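PDB 2QTE: novel immune-type receptor 11 from Ictalurus punctatus, which probably acts as a cell-surface immune receptor of channel catfish, using an immunoglobulin V-type domain in a family whose members include a mediator of allogeneic recognition. Local coordinates for residues E15-C21 against F76-G82; Q44-R48 against K57-F62; S24-N28 against G94-G98; D87-C93 against S105-L109. The protein carries 1 engineered substitution. All coordinates share one frame; numbering follows the deposited sequence.

Contact 1 (E15-C21 against F76-G82); sequences ENVTMEC and FDLNIIG
Thr18 and Asn79 lie alongside each other at a non-hydrogen-bonded pair where strands B and E of the immunoglobulin V-set sandwich run antiparallel. Thr18 OG1 donates to Asn79 OD1 at 2.8 Å, coming in tilted 22° from the amide plane. The other end of that amide, ND2, is taken by Ser68 on the neighbouring strand 67-71, and with both ends in use the amide is probably held against flipping.

On each flank of this pair is a hydrogen-bonded one, Val17 with Ile80 and Met19 with Leu78, each closed by two backbone bonds; the shortest brings Ile80 N to 2.7 Å from Val17 O. Their side chains share the face turned into the sandwich. Val17 CG1 rests on Ile80 CD1 at 3.6 Å. Met19 bends at its thioether (chi3 -88°), which folds CE back against strand 76-80, 3.6 Å from Ile80 CD1 and 3.8 Å from Leu78 CD2. Behind this layer stands the opposite sheet, with Thr107 and Tyr91 against Met19 and Leu109 against Val17.

Side chains join the pairing at both ends. Asn16 OD1 accepts Gly82 N at 3.0 Å, in the carbonyl plane. At the far end Asp77 OD1 receives Cys21 N at 3.1 Å from above its carboxylate plane, and the backbone bond from Phe76 N to Cys21 O follows. Trp34 packs on the Phe76 ring and donates to the Phe76 carbonyl. With SG anti to the backbone N (chi1 177°), Cys21 reaches across to its disulfide partner Cys93, and the same SG sits at the edge of the Phe76 ring.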
loop_
_atom_site.group_PDB
_atom_site.type_symbol
_atom_site.label_atom_id
_atom_site.label_comp_id
_atom_site.label_asym_id
_atom_site.label_seq_id
_atom_site.Cartn_x
_atom_site.Cartn_y
_atom_site.Cartn_z
ATOM N N GLU A 15 18.570 -11.659 13.924
ATOM C CA GLU A 15 19.382 -10.593 13.306
ATOM C C GLU A 15 18.812 -9.167 13.557
ATOM O O GLU A 15 17.614 -8.995 13.769
ATOM C CB GLU A 15 19.551 -10.925 11.802
ATOM C CG GLU A 15 20.261 -9.887 10.933
ATOM C CD GLU A 15 20.760 -10.440 9.607
ATOM O OE1 GLU A 15 20.605 -11.656 9.320
ATOM O OE2 GLU A 15 21.337 -9.630 8.856
ATOM N N ASN A 16 19.682 -8.166 13.627
ATOM C CA ASN A 16 19.192 -6.798 13.736
ATOM C C ASN A 16 19.077 -6.209 12.367
ATOM O O ASN A 16 19.940 -6.424 11.518
ATOM C CB ASN A 16 20.062 -5.920 14.643
ATOM C CG ASN A 16 20.287 -6.551 15.988
ATOM O OD1 ASN A 16 19.410 -7.228 16.510
ATOM N ND2 ASN A 16 21.463 -6.380 16.525
ATOM N N VAL A 17 17.994 -5.489 12.119
ATOM C CA VAL A 17 17.818 -4.923 10.805
ATOM C C VAL A 17 17.261 -3.497 10.829
ATOM O O VAL A 17 16.489 -3.126 11.720
ATOM C CB VAL A 17 16.994 -5.867 9.868
ATOM C CG1 VAL A 17 15.729 -6.394 10.541
ATOM C CG2 VAL A 17 16.655 -5.160 8.541
ATOM N N THR A 18 17.671 -2.713 9.836
ATOM C CA THR A 18 17.118 -1.359 9.591
ATOM C C THR A 18 16.618 -1.209 8.162
ATOM O O THR A 18 17.351 -1.495 7.232
ATOM C CB THR A 18 18.186 -0.338 9.880
ATOM O OG1 THR A 18 18.524 -0.440 11.277
ATOM C CG2 THR A 18 17.714 1.082 9.526
ATOM N N MET A 19 15.353 -0.828 7.989
ATOM C CA MET A 19 14.826 -0.528 6.652
ATOM C C MET A 19 14.691 0.986 6.541
ATOM O O MET A 19 14.149 1.634 7.407
ATOM C CB MET A 19 13.495 -1.230 6.413
ATOM C CG MET A 19 13.575 -2.675 6.678
ATOM S SD MET A 19 12.059 -3.623 6.582
ATOM C CE MET A 19 11.394 -3.486 8.260
ATOM N N GLU A 20 15.184 1.531 5.450
ATOM C CA GLU A 20 15.422 2.941 5.306
ATOM C C GLU A 20 14.315 3.677 4.545
ATOM O O GLU A 20 13.695 3.116 3.659
ATOM C CB GLU A 20 16.728 3.108 4.548
ATOM C CG GLU A 20 17.989 2.904 5.386
ATOM C CD GLU A 20 18.601 1.530 5.228
ATOM O OE1 GLU A 20 19.403 1.126 6.116
ATOM O OE2 GLU A 20 18.286 0.849 4.219
ATOM N N CYS A 21 14.057 4.920 4.923
ATOM C CA CYS A 21 13.198 5.807 4.166
ATOM C C CYS A 21 13.772 7.207 4.360
ATOM O O CYS A 21 13.979 7.621 5.490
ATOM C CB CYS A 21 11.781 5.762 4.703
ATOM S SG CYS A 21 10.592 6.891 3.908
ATOM N N PHE A 76 13.891 8.425 8.283
ATOM C CA PHE A 76 12.697 7.944 8.909
ATOM C C PHE A 76 12.825 6.429 8.837
ATOM O O PHE A 76 12.042 5.748 8.148
ATOM C CB PHE A 76 11.505 8.502 8.146
ATOM C CG PHE A 76 10.175 8.219 8.773
ATOM C CD1 PHE A 76 9.842 8.747 10.019
ATOM C CD2 PHE A 76 9.225 7.452 8.104
ATOM C CE1 PHE A 76 8.624 8.491 10.602
ATOM C CE2 PHE A 76 7.994 7.195 8.701
ATOM C CZ PHE A 76 7.686 7.711 9.939
ATOM N N ASP A 77 13.852 5.905 9.493
ATOM C CA ASP A 77 14.216 4.480 9.289
ATOM C C ASP A 77 13.639 3.584 10.370
ATOM O O ASP A 77 13.665 3.930 11.530
ATOM C CB ASP A 77 15.717 4.296 9.251
ATOM C CG ASP A 77 16.411 5.229 8.257
ATOM O OD1 ASP A 77 15.743 5.760 7.332
ATOM O OD2 ASP A 77 17.637 5.381 8.382
ATOM N N LEU A 78 13.190 2.396 9.970
ATOM C CA LEU A 78 12.556 1.465 10.873
ATOM C C LEU A 78 13.606 0.398 11.304
ATOM O O LEU A 78 14.249 -0.172 10.454
ATOM C CB LEU A 78 11.381 0.847 10.101
ATOM C CG LEU A 78 10.415 -0.144 10.747
ATOM C CD1 LEU A 78 9.741 0.448 11.963
ATOM C CD2 LEU A 78 9.394 -0.547 9.674
ATOM N N ASN A 79 13.798 0.152 12.601
ATOM C CA ASN A 79 14.734 -0.879 13.058
ATOM C C ASN A 79 13.978 -2.031 13.734
ATOM O O ASN A 79 12.905 -1.827 14.288
ATOM C CB ASN A 79 15.672 -0.328 14.095
ATOM C CG ASN A 79 16.190 1.043 13.744
ATOM O OD1 ASN A 79 16.829 1.187 12.713
ATOM N ND2 ASN A 79 15.929 2.043 14.586
ATOM N N ILE A 80 14.536 -3.232 13.651
ATOM C CA ILE A 80 14.099 -4.375 14.466
ATOM C C ILE A 80 15.330 -4.924 15.186
ATOM O O ILE A 80 16.359 -5.135 14.540
ATOM C CB ILE A 80 13.507 -5.545 13.644
ATOM C CG1 ILE A 80 12.395 -5.097 12.679
ATOM C CG2 ILE A 80 12.865 -6.533 14.573
ATOM C CD1 ILE A 80 12.881 -4.319 11.465
ATOM N N ILE A 81 15.256 -5.123 16.508
ATOM C CA ILE A 81 16.363 -5.802 17.184
ATOM C C ILE A 81 15.880 -7.252 17.405
ATOM O O ILE A 81 14.852 -7.471 18.036
ATOM C CB ILE A 81 16.922 -5.025 18.438
ATOM C CG1 ILE A 81 17.698 -3.756 17.970
ATOM C CG2 ILE A 81 17.988 -5.878 19.230
ATOM C CD1 ILE A 81 17.924 -2.703 19.054
ATOM N N GLY A 82 16.582 -8.234 16.865
ATOM C CA GLY A 82 16.175 -9.641 17.067
ATOM C C GLY A 82 15.008 -10.095 16.213
ATOM O O GLY A 82 13.956 -10.468 16.745
#

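Contact 2 (Q44-R48 against K57-F62); sequences QYFVR and KFAEGF
Val47 and Phe58 form a non-hydrogen-bonded antiparallel pair in the C'-C'' hairpin of the V-set domain, flanked by two backbone bonds between Arg48 and Lys57 and by one from Ala59 N to Phe46 O. A classic beta bulge against Trp34 has Phe46 and Val47 as its two neighbouring residues, and both touch Leu78 of the facing sheet.

Three rings make an aromatic cluster on this side. Phe58 points its edge at the face of Phe46 with the planes 73° apart. Phe46 in turn presents its own edge to Phe62, in a second T-shaped contact with CE1 3.5 Å from Phe62 CZ. The type II turn from Ala59 brings Phe62 round to this position. Val47 CG2 lies over the centre of one face of the Phe58 ring, a CH-pi contact of 3.8 Å to the centroid.

Arg48 and Lys57 run side by side on the other face, Arg48 NH1 3.4 Å from Lys57 CD. Their like charges are probably eased by a water that accepts from Arg48 NE and Lys57 NZ, and by Glu60, whose OE2 is salt-bridged to Lys57 NZ through a weak hydrogen bond. A bend at chi4 (-70°) curls Lys57 back until NZ donates to Phe58 O at 3.1 Å.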
loop_
_atom_site.group_PDB
_atom_site.type_symbol
_atom_site.label_atom_id
_atom_site.label_comp_id
_atom_site.label_asym_id
_atom_site.label_seq_id
_atom_site.Cartn_x
_atom_site.Cartn_y
_atom_site.Cartn_z
ATOM N N GLN A 44 -1.329 -2.383 5.958
ATOM C CA GLN A 44 -1.878 -1.585 7.044
ATOM C C GLN A 44 -0.867 -0.573 7.560
ATOM O O GLN A 44 0.262 -0.908 7.719
ATOM C CB GLN A 44 -2.135 -2.511 8.214
ATOM C CG GLN A 44 -3.555 -2.806 8.502
ATOM C CD GLN A 44 -3.586 -3.814 9.584
ATOM O OE1 GLN A 44 -3.286 -4.981 9.340
ATOM N NE2 GLN A 44 -3.825 -3.364 10.825
ATOM N N TYR A 45 -1.320 0.617 7.912
ATOM C CA TYR A 45 -0.539 1.575 8.682
ATOM C C TYR A 45 0.093 0.918 9.910
ATOM O O TYR A 45 -0.591 0.277 10.716
ATOM C CB TYR A 45 -1.450 2.752 9.111
ATOM C CG TYR A 45 -1.068 3.447 10.410
ATOM C CD1 TYR A 45 0.062 4.245 10.493
ATOM C CD2 TYR A 45 -1.865 3.333 11.543
ATOM C CE1 TYR A 45 0.390 4.875 11.698
ATOM C CE2 TYR A 45 -1.544 3.956 12.721
ATOM C CZ TYR A 45 -0.414 4.719 12.792
ATOM O OH TYR A 45 -0.099 5.343 13.994
ATOM N N PHE A 46 1.409 1.095 10.024
ATOM C CA PHE A 46 2.231 0.410 11.007
ATOM C C PHE A 46 2.758 1.360 12.035
ATOM O O PHE A 46 2.647 1.113 13.240
ATOM C CB PHE A 46 3.390 -0.328 10.292
ATOM C CG PHE A 46 4.234 -1.151 11.194
ATOM C CD1 PHE A 46 3.651 -2.031 12.082
ATOM C CD2 PHE A 46 5.623 -1.068 11.149
ATOM C CE1 PHE A 46 4.446 -2.803 12.943
ATOM C CE2 PHE A 46 6.421 -1.835 11.997
ATOM C CZ PHE A 46 5.830 -2.714 12.868
ATOM N N VAL A 47 3.378 2.443 11.563
ATOM C CA VAL A 47 3.998 3.440 12.442
ATOM C C VAL A 47 4.065 4.762 11.695
ATOM O O VAL A 47 4.403 4.768 10.547
ATOM C CB VAL A 47 5.415 2.991 12.973
ATOM C CG1 VAL A 47 6.362 2.622 11.851
ATOM C CG2 VAL A 47 6.046 4.044 13.832
ATOM N N ARG A 48 3.695 5.864 12.341
ATOM C CA ARG A 48 3.674 7.162 11.694
ATOM C C ARG A 48 4.666 8.137 12.309
ATOM O O ARG A 48 5.082 7.994 13.454
ATOM C CB ARG A 48 2.262 7.784 11.654
ATOM C CG ARG A 48 1.655 8.057 12.994
ATOM C CD ARG A 48 0.136 8.303 12.851
ATOM N NE ARG A 48 -0.546 8.316 14.149
ATOM C CZ ARG A 48 -0.794 9.403 14.868
ATOM N NH1 ARG A 48 -1.418 9.288 16.036
ATOM N NH2 ARG A 48 -0.427 10.599 14.422
ATOM N N LYS A 57 5.225 7.168 16.200
ATOM C CA LYS A 57 4.220 6.501 17.014
ATOM C C LYS A 57 3.681 5.302 16.283
ATOM O O LYS A 57 3.146 5.432 15.171
ATOM C CB LYS A 57 3.069 7.491 17.347
ATOM C CG LYS A 57 2.052 7.007 18.347
ATOM C CD LYS A 57 0.717 7.740 18.208
ATOM C CE LYS A 57 -0.331 7.026 19.077
ATOM N NZ LYS A 57 -0.720 5.675 18.534
ATOM N N PHE A 58 3.788 4.138 16.905
ATOM C CA PHE A 58 3.239 2.899 16.353
ATOM C C PHE A 58 1.740 2.825 16.393
ATOM O O PHE A 58 1.101 3.538 17.148
ATOM C CB PHE A 58 3.847 1.634 17.029
ATOM C CG PHE A 58 5.271 1.403 16.646
ATOM C CD1 PHE A 58 5.574 0.755 15.481
ATOM C CD2 PHE A 58 6.297 1.909 17.426
ATOM C CE1 PHE A 58 6.912 0.588 15.088
ATOM C CE2 PHE A 58 7.630 1.726 17.066
ATOM C CZ PHE A 58 7.927 1.084 15.881
ATOM N N ALA A 59 1.177 1.936 15.588
ATOM C CA ALA A 59 -0.269 1.783 15.554
ATOM C C ALA A 59 -0.671 1.456 16.960
ATOM O O ALA A 59 0.055 0.764 17.677
ATOM C CB ALA A 59 -0.681 0.667 14.625
ATOM N N GLU A 60 -1.827 1.979 17.353
ATOM C CA GLU A 60 -2.412 1.719 18.650
ATOM C C GLU A 60 -2.476 0.198 18.791
ATOM O O GLU A 60 -2.850 -0.495 17.834
ATOM C CB GLU A 60 -3.825 2.319 18.668
ATOM C CG GLU A 60 -4.436 2.415 20.041
ATOM C CD GLU A 60 -4.098 3.725 20.761
ATOM O OE1 GLU A 60 -4.592 3.874 21.910
ATOM O OE2 GLU A 60 -3.363 4.593 20.191
ATOM N N GLY A 61 -2.082 -0.330 19.953
ATOM C CA GLY A 61 -2.236 -1.768 20.188
ATOM C C GLY A 61 -1.243 -2.637 19.434
ATOM O O GLY A 61 -1.378 -3.874 19.394
ATOM N N PHE A 62 -0.250 -2.008 18.807
ATOM C CA PHE A 62 0.955 -2.757 18.461
ATOM C C PHE A 62 1.781 -3.030 19.723
ATOM O O PHE A 62 2.272 -2.102 20.368
ATOM C CB PHE A 62 1.821 -2.054 17.410
ATOM C CG PHE A 62 2.864 -2.958 16.854
ATOM C CD1 PHE A 62 2.487 -4.194 16.309
ATOM C CD2 PHE A 62 4.228 -2.622 16.919
ATOM C CE1 PHE A 62 3.445 -5.110 15.826
ATOM C CE2 PHE A 62 5.209 -3.501 16.410
ATOM C CZ PHE A 62 4.822 -4.751 15.860
HETATM O O HOH W 1 -1.725 5.935 15.677
#

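Contact 3 (S24-N28 against G94-G98); sequences SKVTN and GEVEG
Glu95 sends its carboxylate into the loop 24-28, where it meets two successive main-chain N-H groups, those of Thr27 and Asn28. Thr27 N donates to Glu95 OE1 at 3.1 Å, reaching it on the syn side and 20° out of the carboxylate plane, and also makes a weak bond to OE2. Asn28 N gives OE2 the straighter bond, 3.0 Å long with an N-H...O angle of 162°, although it descends from above the carboxylate plane. The side chain gets there by stretching: CG is anti to the backbone N (chi1 -166°) and the chain stays extended beyond it.

Water forms the second group of interactions. One molecule donates to Glu95 OE1 at 3.1 Å and is 2.7 Å from Thr27 OG1; another donates to OE1 at 2.8 Å. Both also make weak bonds to Lys25 O. OE1 therefore takes a backbone N-H and two waters, a setting that probably keeps the carboxylate ionised within a largely buried residue.

Van der Waals contact adds little: Val26 CG1 leans on the carboxylate obliquely, 3.5 Å from OE1, while Thr27 CB comes to 3.3 Å from OE2. Replacing Glu95 by an alanine would probably leave the N-H groups of Thr27 and Asn28 without their acceptor and set the loop free to shift.

The loop and strand correspond to CDR1 and the end of strand F leading into CDR3 in antibody and T-cell receptor V domains. Here the glutamate ties these two parts together, at the end of the V-set fold that in those relatives carries the recognition loops.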
loop_
_atom_site.group_PDB
_atom_site.type_symbol
_atom_site.label_atom_id
_atom_site.label_comp_id
_atom_site.label_asym_id
_atom_site.label_seq_id
_atom_site.Cartn_x
_atom_site.Cartn_y
_atom_site.Cartn_z
ATOM N N SER A 24 14.368 13.782 3.308
ATOM C CA SER A 24 14.742 15.036 2.650
ATOM C C SER A 24 13.568 15.681 1.899
ATOM O O SER A 24 13.323 16.884 2.056
ATOM C CB SER A 24 16.007 14.893 1.787
ATOM O OG SER A 24 16.197 13.571 1.280
ATOM N N LYS A 25 12.818 14.856 1.156
ATOM C CA LYS A 25 11.675 15.306 0.360
ATOM C C LYS A 25 10.358 14.784 0.920
ATOM O O LYS A 25 9.709 13.906 0.323
ATOM C CB LYS A 25 11.840 14.905 -1.107
ATOM C CG LYS A 25 12.424 13.498 -1.305
ATOM C CD LYS A 25 13.836 13.372 -0.715
ATOM C CE LYS A 25 14.210 11.941 -0.466
ATOM N NZ LYS A 25 14.613 11.263 -1.725
ATOM N N VAL A 26 9.983 15.310 2.078
ATOM C CA VAL A 26 8.659 15.101 2.621
ATOM C C VAL A 26 7.953 16.453 2.654
ATOM O O VAL A 26 8.487 17.417 3.186
ATOM C CB VAL A 26 8.727 14.487 4.043
ATOM C CG1 VAL A 26 7.352 14.500 4.710
ATOM C CG2 VAL A 26 9.304 13.075 3.996
ATOM N N THR A 27 6.751 16.538 2.108
ATOM C CA THR A 27 6.034 17.818 2.098
ATOM C C THR A 27 5.470 18.190 3.493
ATOM O O THR A 27 5.651 19.319 3.989
ATOM C CB THR A 27 4.907 17.818 1.035
ATOM O OG1 THR A 27 5.377 17.202 -0.180
ATOM C CG2 THR A 27 4.439 19.232 0.749
ATOM N N ASN A 28 4.798 17.231 4.120
ATOM C CA ASN A 28 4.154 17.423 5.414
ATOM C C ASN A 28 4.567 16.242 6.295
ATOM O O ASN A 28 3.901 15.208 6.298
ATOM C CB ASN A 28 2.642 17.444 5.193
ATOM C CG ASN A 28 1.873 17.986 6.366
ATOM O OD1 ASN A 28 2.031 17.523 7.488
ATOM N ND2 ASN A 28 0.985 18.953 6.102
ATOM N N GLY A 94 5.514 5.895 2.898
ATOM C CA GLY A 94 4.739 6.786 2.081
ATOM C C GLY A 94 4.202 7.992 2.785
ATOM O O GLY A 94 4.105 8.058 4.021
ATOM N N GLU A 95 3.800 8.950 1.977
ATOM C CA GLU A 95 3.259 10.191 2.483
ATOM C C GLU A 95 1.870 10.455 1.894
ATOM O O GLU A 95 1.722 10.400 0.684
ATOM C CB GLU A 95 4.240 11.295 2.081
ATOM C CG GLU A 95 3.998 12.563 2.799
ATOM C CD GLU A 95 4.777 13.731 2.244
ATOM O OE1 GLU A 95 5.889 13.542 1.712
ATOM O OE2 GLU A 95 4.243 14.843 2.362
ATOM N N VAL A 96 0.848 10.689 2.734
ATOM C CA VAL A 96 -0.501 11.074 2.255
ATOM C C VAL A 96 -0.439 12.510 1.724
ATOM O O VAL A 96 0.033 13.406 2.414
ATOM C CB VAL A 96 -1.620 10.925 3.324
ATOM C CG1 VAL A 96 -2.903 11.729 2.960
ATOM C CG2 VAL A 96 -1.953 9.466 3.562
ATOM N N GLU A 97 -0.879 12.690 0.477
ATOM C CA GLU A 97 -0.898 14.005 -0.182
ATOM C C GLU A 97 -2.235 14.236 -0.872
ATOM O O GLU A 97 -2.434 13.812 -1.975
ATOM C CB GLU A 97 0.239 14.099 -1.191
ATOM C CG GLU A 97 1.201 15.269 -0.926
ATOM C CD GLU A 97 0.888 16.528 -1.728
ATOM O OE1 GLU A 97 -0.175 16.574 -2.399
ATOM O OE2 GLU A 97 1.719 17.473 -1.699
ATOM N N GLY A 98 -3.160 14.893 -0.187
ATOM C CA GLY A 98 -4.499 15.080 -0.712
ATOM C C GLY A 98 -5.303 13.820 -0.490
ATOM O O GLY A 98 -5.291 13.265 0.607
HETATM O O HOH W 2 7.392 15.423 -0.243
HETATM O O HOH W 3 7.507 11.387 0.854
#

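Contact 4 (D87-C93 against S105-L109); sequences DGGEYFC and SGTRL
The F-G beta hairpin of the V-set domain pairs Tyr91 with Thr107 through two backbone bonds, and the same pattern recurs between Gly89 and Leu109. Strand F also carries a tyrosine corner: Tyr91 OH donates to Asp87 O, four residues earlier, at 2.6 Å and on a lone pair of that carbonyl. The bond fixes the ring and ties down the turn entering the strand; Asp87 OD2 accepts from Arg84 N and is also salt-bridged to Arg66. Leu109 closes over the turn, its CD2 3.7 Å from Asp87 O.

Two glycines suit their places. Gly89 has backbone angles that leave no room for a CB, and Gly106 passes so close to strand F, CA 2.9 Å from Tyr91 O, that a side chain would strike this carbonyl.

On the face bearing Phe92, Glu90 and Arg108 run alongside each other. Glu90 OE2 lies 3.2 Å from Arg108 CD and 4.0 Å from NE, a long salt bridge made at the guanidinium edge with the two planes 47° apart. OE1 accepts from Gln37 of the second subunit. Were Glu90 an alanine, that glutamine amide would be likely to lose its acceptor and Arg108 the carboxylate beside it.

Cys93, half of the disulfide to Cys21, gives a nearly straight bond (173°) from N to Ser105 O at 2.9 Å, while its CB stands 3.8 Å from Ser105 OG.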
loop_
_atom_site.group_PDB
_atom_site.type_symbol
_atom_site.label_atom_id
_atom_site.label_comp_id
_atom_site.label_asym_id
_atom_site.label_seq_id
_atom_site.Cartn_x
_atom_site.Cartn_y
_atom_site.Cartn_z
ATOM N N ASP A 87 8.127 -11.336 11.225
ATOM C CA ASP A 87 8.495 -9.969 10.805
ATOM C C ASP A 87 8.562 -9.892 9.278
ATOM O O ASP A 87 8.500 -8.787 8.674
ATOM C CB ASP A 87 9.875 -9.531 11.332
ATOM C CG ASP A 87 9.916 -9.309 12.828
ATOM O OD1 ASP A 87 8.887 -9.033 13.483
ATOM O OD2 ASP A 87 11.027 -9.458 13.364
ATOM N N GLY A 88 8.727 -11.056 8.647
ATOM C CA GLY A 88 8.844 -11.123 7.169
ATOM C C GLY A 88 7.666 -10.401 6.499
ATOM O O GLY A 88 6.587 -10.402 7.010
ATOM N N GLY A 89 7.877 -9.750 5.361
ATOM C CA GLY A 89 6.756 -9.118 4.653
ATOM C C GLY A 89 7.256 -7.895 3.925
ATOM O O GLY A 89 8.459 -7.722 3.798
ATOM N N GLU A 90 6.345 -7.031 3.478
ATOM C CA GLU A 90 6.809 -5.834 2.760
ATOM C C GLU A 90 6.442 -4.611 3.577
ATOM O O GLU A 90 5.390 -4.585 4.224
ATOM C CB GLU A 90 6.280 -5.785 1.313
ATOM C CG GLU A 90 6.493 -7.102 0.538
ATOM C CD GLU A 90 6.121 -7.080 -0.924
ATOM O OE1 GLU A 90 5.004 -6.614 -1.288
ATOM O OE2 GLU A 90 6.937 -7.578 -1.724
ATOM N N TYR A 91 7.332 -3.611 3.549
ATOM C CA TYR A 91 7.175 -2.414 4.313
ATOM C C TYR A 91 7.399 -1.271 3.342
ATOM O O TYR A 91 8.463 -1.185 2.699
ATOM C CB TYR A 91 8.217 -2.327 5.455
ATOM C CG TYR A 91 8.090 -3.428 6.514
ATOM C CD1 TYR A 91 8.520 -4.748 6.253
ATOM C CD2 TYR A 91 7.578 -3.141 7.780
ATOM C CE1 TYR A 91 8.393 -5.779 7.249
ATOM C CE2 TYR A 91 7.493 -4.151 8.793
ATOM C CZ TYR A 91 7.896 -5.444 8.515
ATOM O OH TYR A 91 7.789 -6.409 9.520
ATOM N N PHE A 92 6.408 -0.400 3.279
ATOM C CA PHE A 92 6.378 0.694 2.316
ATOM C C PHE A 92 6.356 2.000 3.107
ATOM O O PHE A 92 5.575 2.145 4.037
ATOM C CB PHE A 92 5.076 0.646 1.481
ATOM C CG PHE A 92 4.720 -0.705 0.940
ATOM C CD1 PHE A 92 5.592 -1.379 0.059
ATOM C CD2 PHE A 92 3.521 -1.315 1.308
ATOM C CE1 PHE A 92 5.279 -2.614 -0.471
ATOM C CE2 PHE A 92 3.182 -2.635 0.812
ATOM C CZ PHE A 92 4.048 -3.270 -0.103
ATOM N N CYS A 93 7.189 2.954 2.720
ATOM C CA CYS A 93 7.212 4.252 3.332
ATOM C C CYS A 93 6.488 5.185 2.394
ATOM O O CYS A 93 6.792 5.247 1.235
ATOM C CB CYS A 93 8.651 4.708 3.529
ATOM S SG CYS A 93 8.808 6.168 4.505
ATOM N N SER A 105 9.701 4.586 -0.963
ATOM C CA SER A 105 10.645 3.471 -0.815
ATOM C C SER A 105 9.970 2.277 -0.135
ATOM O O SER A 105 8.863 2.389 0.407
ATOM C CB SER A 105 11.920 3.900 -0.081
ATOM O OG SER A 105 11.653 4.522 1.174
ATOM N N GLY A 106 10.604 1.124 -0.193
ATOM C CA GLY A 106 10.089 -0.010 0.577
ATOM C C GLY A 106 11.073 -1.138 0.595
ATOM O O GLY A 106 12.041 -1.133 -0.162
ATOM N N THR A 107 10.818 -2.132 1.438
ATOM C CA THR A 107 11.743 -3.233 1.601
ATOM C C THR A 107 10.910 -4.466 1.708
ATOM O O THR A 107 9.896 -4.484 2.372
ATOM C CB THR A 107 12.583 -3.063 2.897
ATOM O OG1 THR A 107 13.456 -1.950 2.737
ATOM C CG2 THR A 107 13.429 -4.296 3.199
ATOM N N ARG A 108 11.360 -5.511 1.041
ATOM C CA ARG A 108 10.787 -6.814 1.206
ATOM C C ARG A 108 11.737 -7.577 2.123
ATOM O O ARG A 108 12.848 -7.899 1.726
ATOM C CB ARG A 108 10.710 -7.541 -0.111
ATOM C CG ARG A 108 10.089 -8.967 0.093
ATOM C CD ARG A 108 9.419 -9.474 -1.195
ATOM N NE ARG A 108 10.384 -9.458 -2.298
ATOM C CZ ARG A 108 11.330 -10.378 -2.481
ATOM N NH1 ARG A 108 11.450 -11.411 -1.664
ATOM N NH2 ARG A 108 12.148 -10.269 -3.498
ATOM N N LEU A 109 11.297 -7.817 3.344
ATOM C CA LEU A 109 12.102 -8.494 4.330
ATOM C C LEU A 109 11.778 -9.965 4.294
ATOM O O LEU A 109 10.621 -10.380 4.432
ATOM C CB LEU A 109 11.851 -7.879 5.725
ATOM C CG LEU A 109 12.727 -8.377 6.890
ATOM C CD1 LEU A 109 14.140 -7.780 6.800
ATOM C CD2 LEU A 109 12.057 -7.996 8.206
#

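Overall arrangement
Contacts 1 and 4 belong to the two facing sheets of the sandwich and are joined by the Cys21-Cys93 disulfide; contact 4 is the buried one, contact 1 partly so. Contact 2 sits at the edge of the larger sheet and is tied to the core by Leu78, which meets Phe46, Val47 and Phe58, and by Phe46 against Tyr91. Contact 3 is the surface member, sharing strand 89-97 with contact 4, whose centre is about 18 Å away. Chemistry follows place: contacts 1 and 4 pair backbones, with apolar side chains turned inward and polar pairs on the other face; contact 2 parts rings from charges; contact 3 rests on one hydrated carboxylate. Contacts 2, 3 and 4 all meet the second subunit.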